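Local coordinates for putative peptide ABC-transport system periplasmic peptide-binding protein (Campylobacter jejuni, PDB 4OEV), which binds nickel(II) outside the cytoplasm and probably delivers it to an ABC-type importer, within a family generally linked to peptide transport, at residues F165-W168 with E172-E175. Numbering follows the deposited sequence.
Sequences FVKW and EYVE
V174 gives one methyl to each of two aromatic side chains of the partner strand, W168 and F165. Its CG2 lies over a face of the W168 indole, 3.8 Å from the centroid of the five-membered ring and 12° off the normal, a CH-pi contact; its CG1 meets the edge of the F165 ring, near its plane, 3.5 Å from CE1. W168 CG is anti to the backbone N (chi1 -178°), and chi2 near zero points CD1 at Y173 O, 3.2 Å away. On the other face of the sheet K167, its chain extended beyond CG, places CE 3.1 Å from Y173 OH at the edge of the phenol and 3.5 Å from E175 OE1. The ammonium NZ stops short of that carboxylate, so any attraction is probably modest; E175 instead forms a salt bridge through OE2 with R191. Beneath these side chains is a classic beta bulge: V166 and K167 both face E175, whose O accepts from V166 N at 2.8 Å and, in a longer bond tilted out of the carbonyl plane, from K167 N at 3.3 Å. The return bond, E175 N to K167 O, is almost straight (177°). Strands 163-169 and 173-178 form an antiparallel hairpin at the surface, away from the nickel site. I18 touches both W168 and V174, while strand 191-196 pairs with the far edge of 173-178, leaving 163-169 as one outer strand of the four-stranded sheet.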
ATOM      1  N   PHE A 165      12.305  19.847  -3.847  1.00 54.39           N
ATOM      2  CA  PHE A 165      12.099  19.992  -2.397  1.00 53.46           C
ATOM      3  C   PHE A 165      12.461  21.411  -1.944  1.00 56.00           C
ATOM      4  O   PHE A 165      13.533  21.917  -2.291  1.00 55.51           O
ATOM      5  CB  PHE A 165      12.934  18.950  -1.617  1.00 51.17           C
ATOM      6  CG  PHE A 165      12.915  19.145  -0.122  1.00 54.26           C
ATOM      7  CD1 PHE A 165      11.900  18.600   0.652  1.00 54.07           C
ATOM      8  CD2 PHE A 165      13.916  19.870   0.512  1.00 55.43           C
ATOM      9  CE1 PHE A 165      11.886  18.784   2.028  1.00 55.22           C
ATOM     10  CE2 PHE A 165      13.904  20.060   1.887  1.00 54.73           C
ATOM     11  CZ  PHE A 165      12.889  19.526   2.637  1.00 56.11           C
ATOM     12  N   VAL A 166      11.577  22.053  -1.182  1.00 54.60           N
ATOM     13  CA  VAL A 166      11.843  23.384  -0.616  1.00 58.04           C
ATOM     14  C   VAL A 166      12.094  23.385   0.896  1.00 57.95           C
ATOM     15  O   VAL A 166      13.138  23.822   1.356  1.00 59.11           O
ATOM     16  CB  VAL A 166      10.697  24.367  -0.887  1.00 58.68           C
ATOM     17  CG1 VAL A 166      11.029  25.688  -0.253  1.00 60.69           C
ATOM     18  CG2 VAL A 166      10.479  24.533  -2.373  1.00 58.49           C
ATOM     19  N   LYS A 167      11.107  22.975   1.682  1.00 59.26           N
ATOM     20  CA  LYS A 167      11.327  22.875   3.115  1.00 60.74           C
ATOM     21  C   LYS A 167      10.331  21.932   3.751  1.00 60.44           C
ATOM     22  O   LYS A 167       9.368  21.492   3.118  1.00 61.57           O
ATOM     23  CB  LYS A 167      11.246  24.241   3.782  1.00 63.40           C
ATOM     24  CG  LYS A 167       9.864  24.855   3.855  1.00 65.48           C
ATOM     25  CD  LYS A 167       9.922  26.053   4.800  1.00 71.40           C
ATOM     26  CE  LYS A 167       8.598  26.800   4.850  1.00 75.50           C
ATOM     27  NZ  LYS A 167       8.593  27.942   5.817  1.00 79.87           N
ATOM     28  N   TRP A 168      10.557  21.645   5.022  1.00 58.56           N
ATOM     29  CA  TRP A 168       9.779  20.616   5.686  1.00 59.10           C
ATOM     30  C   TRP A 168       9.575  21.002   7.132  1.00 62.59           C
ATOM     31  O   TRP A 168      10.529  21.132   7.883  1.00 65.65           O
ATOM     32  CB  TRP A 168      10.512  19.284   5.552  1.00 57.34           C
ATOM     33  CG  TRP A 168       9.871  18.065   6.121  1.00 54.08           C
ATOM     34  CD1 TRP A 168       8.687  17.971   6.809  1.00 53.26           C
ATOM     35  CD2 TRP A 168      10.404  16.742   6.050  1.00 51.62           C
ATOM     36  NE1 TRP A 168       8.457  16.656   7.172  1.00 52.56           N
ATOM     37  CE2 TRP A 168       9.492  15.883   6.715  1.00 50.21           C
ATOM     38  CE3 TRP A 168      11.566  16.197   5.480  1.00 50.64           C
ATOM     39  CZ2 TRP A 168       9.705  14.507   6.832  1.00 47.48           C
ATOM     40  CZ3 TRP A 168      11.781  14.836   5.586  1.00 48.45           C
ATOM     41  CH2 TRP A 168      10.846  13.993   6.273  1.00 45.99           C
ATOM     42  N   GLU A 172       3.993  18.363  10.073  1.00 58.22           N
ATOM     43  CA  GLU A 172       3.015  19.335   9.587  1.00 58.79           C
ATOM     44  C   GLU A 172       2.864  19.306   8.066  1.00 54.25           C
ATOM     45  O   GLU A 172       1.778  19.061   7.546  1.00 51.86           O
ATOM     46  CB  GLU A 172       3.403  20.742  10.035  1.00 67.09           C
ATOM     47  CG  GLU A 172       2.705  21.272  11.277  1.00 73.04           C
ATOM     48  CD  GLU A 172       2.709  22.803  11.326  1.00 79.40           C
ATOM     49  OE1 GLU A 172       2.376  23.442  10.302  1.00 81.29           O
ATOM     50  OE2 GLU A 172       3.039  23.375  12.388  1.00 82.54           O
ATOM     51  N   TYR A 173       3.950  19.588   7.350  1.00 53.67           N
ATOM     52  CA  TYR A 173       3.883  19.637   5.897  1.00 51.26           C
ATOM     53  C   TYR A 173       5.258  19.568   5.244  1.00 51.00           C
ATOM     54  O   TYR A 173       6.276  19.831   5.886  1.00 56.94           O
ATOM     55  CB  TYR A 173       3.169  20.919   5.440  1.00 53.20           C
ATOM     56  CG  TYR A 173       3.951  22.200   5.692  1.00 56.07           C
ATOM     57  CD1 TYR A 173       4.867  22.671   4.750  1.00 57.17           C
ATOM     58  CD2 TYR A 173       3.749  22.957   6.846  1.00 56.81           C
ATOM     59  CE1 TYR A 173       5.578  23.838   4.963  1.00 60.20           C
ATOM     60  CE2 TYR A 173       4.451  24.137   7.060  1.00 58.28           C
ATOM     61  CZ  TYR A 173       5.363  24.571   6.115  1.00 60.41           C
ATOM     62  OH  TYR A 173       6.070  25.741   6.307  1.00 61.47           O
ATOM     63  N   VAL A 174       5.280  19.235   3.957  1.00 45.96           N
ATOM     64  CA  VAL A 174       6.494  19.366   3.150  1.00 47.65           C
ATOM     65  C   VAL A 174       6.109  20.309   2.028  1.00 50.95           C
ATOM     66  O   VAL A 174       4.995  20.198   1.513  1.00 51.88           O
ATOM     67  CB  VAL A 174       7.001  18.006   2.584  1.00 45.66           C
ATOM     68  CG1 VAL A 174       8.404  18.135   2.024  1.00 46.79           C
ATOM     69  CG2 VAL A 174       6.960  16.887   3.663  1.00 47.89           C
ATOM     70  N   GLU A 175       6.979  21.266   1.699  1.00 51.93           N
ATOM     71  CA  GLU A 175       6.715  22.238   0.636  1.00 53.30           C
ATOM     72  C   GLU A 175       7.658  22.043  -0.566  1.00 55.17           C
ATOM     73  O   GLU A 175       8.863  21.838  -0.398  1.00 60.66           O
ATOM     74  CB  GLU A 175       6.834  23.668   1.164  1.00 52.76           C
ATOM     75  CG  GLU A 175       6.744  24.740   0.045  1.00 60.66           C
ATOM     76  CD  GLU A 175       6.998  26.145   0.558  1.00 64.17           C
ATOM     77  OE1 GLU A 175       6.968  26.294   1.803  1.00 65.94           O
ATOM     78  OE2 GLU A 175       7.223  27.087  -0.273  1.00 64.46           O
TER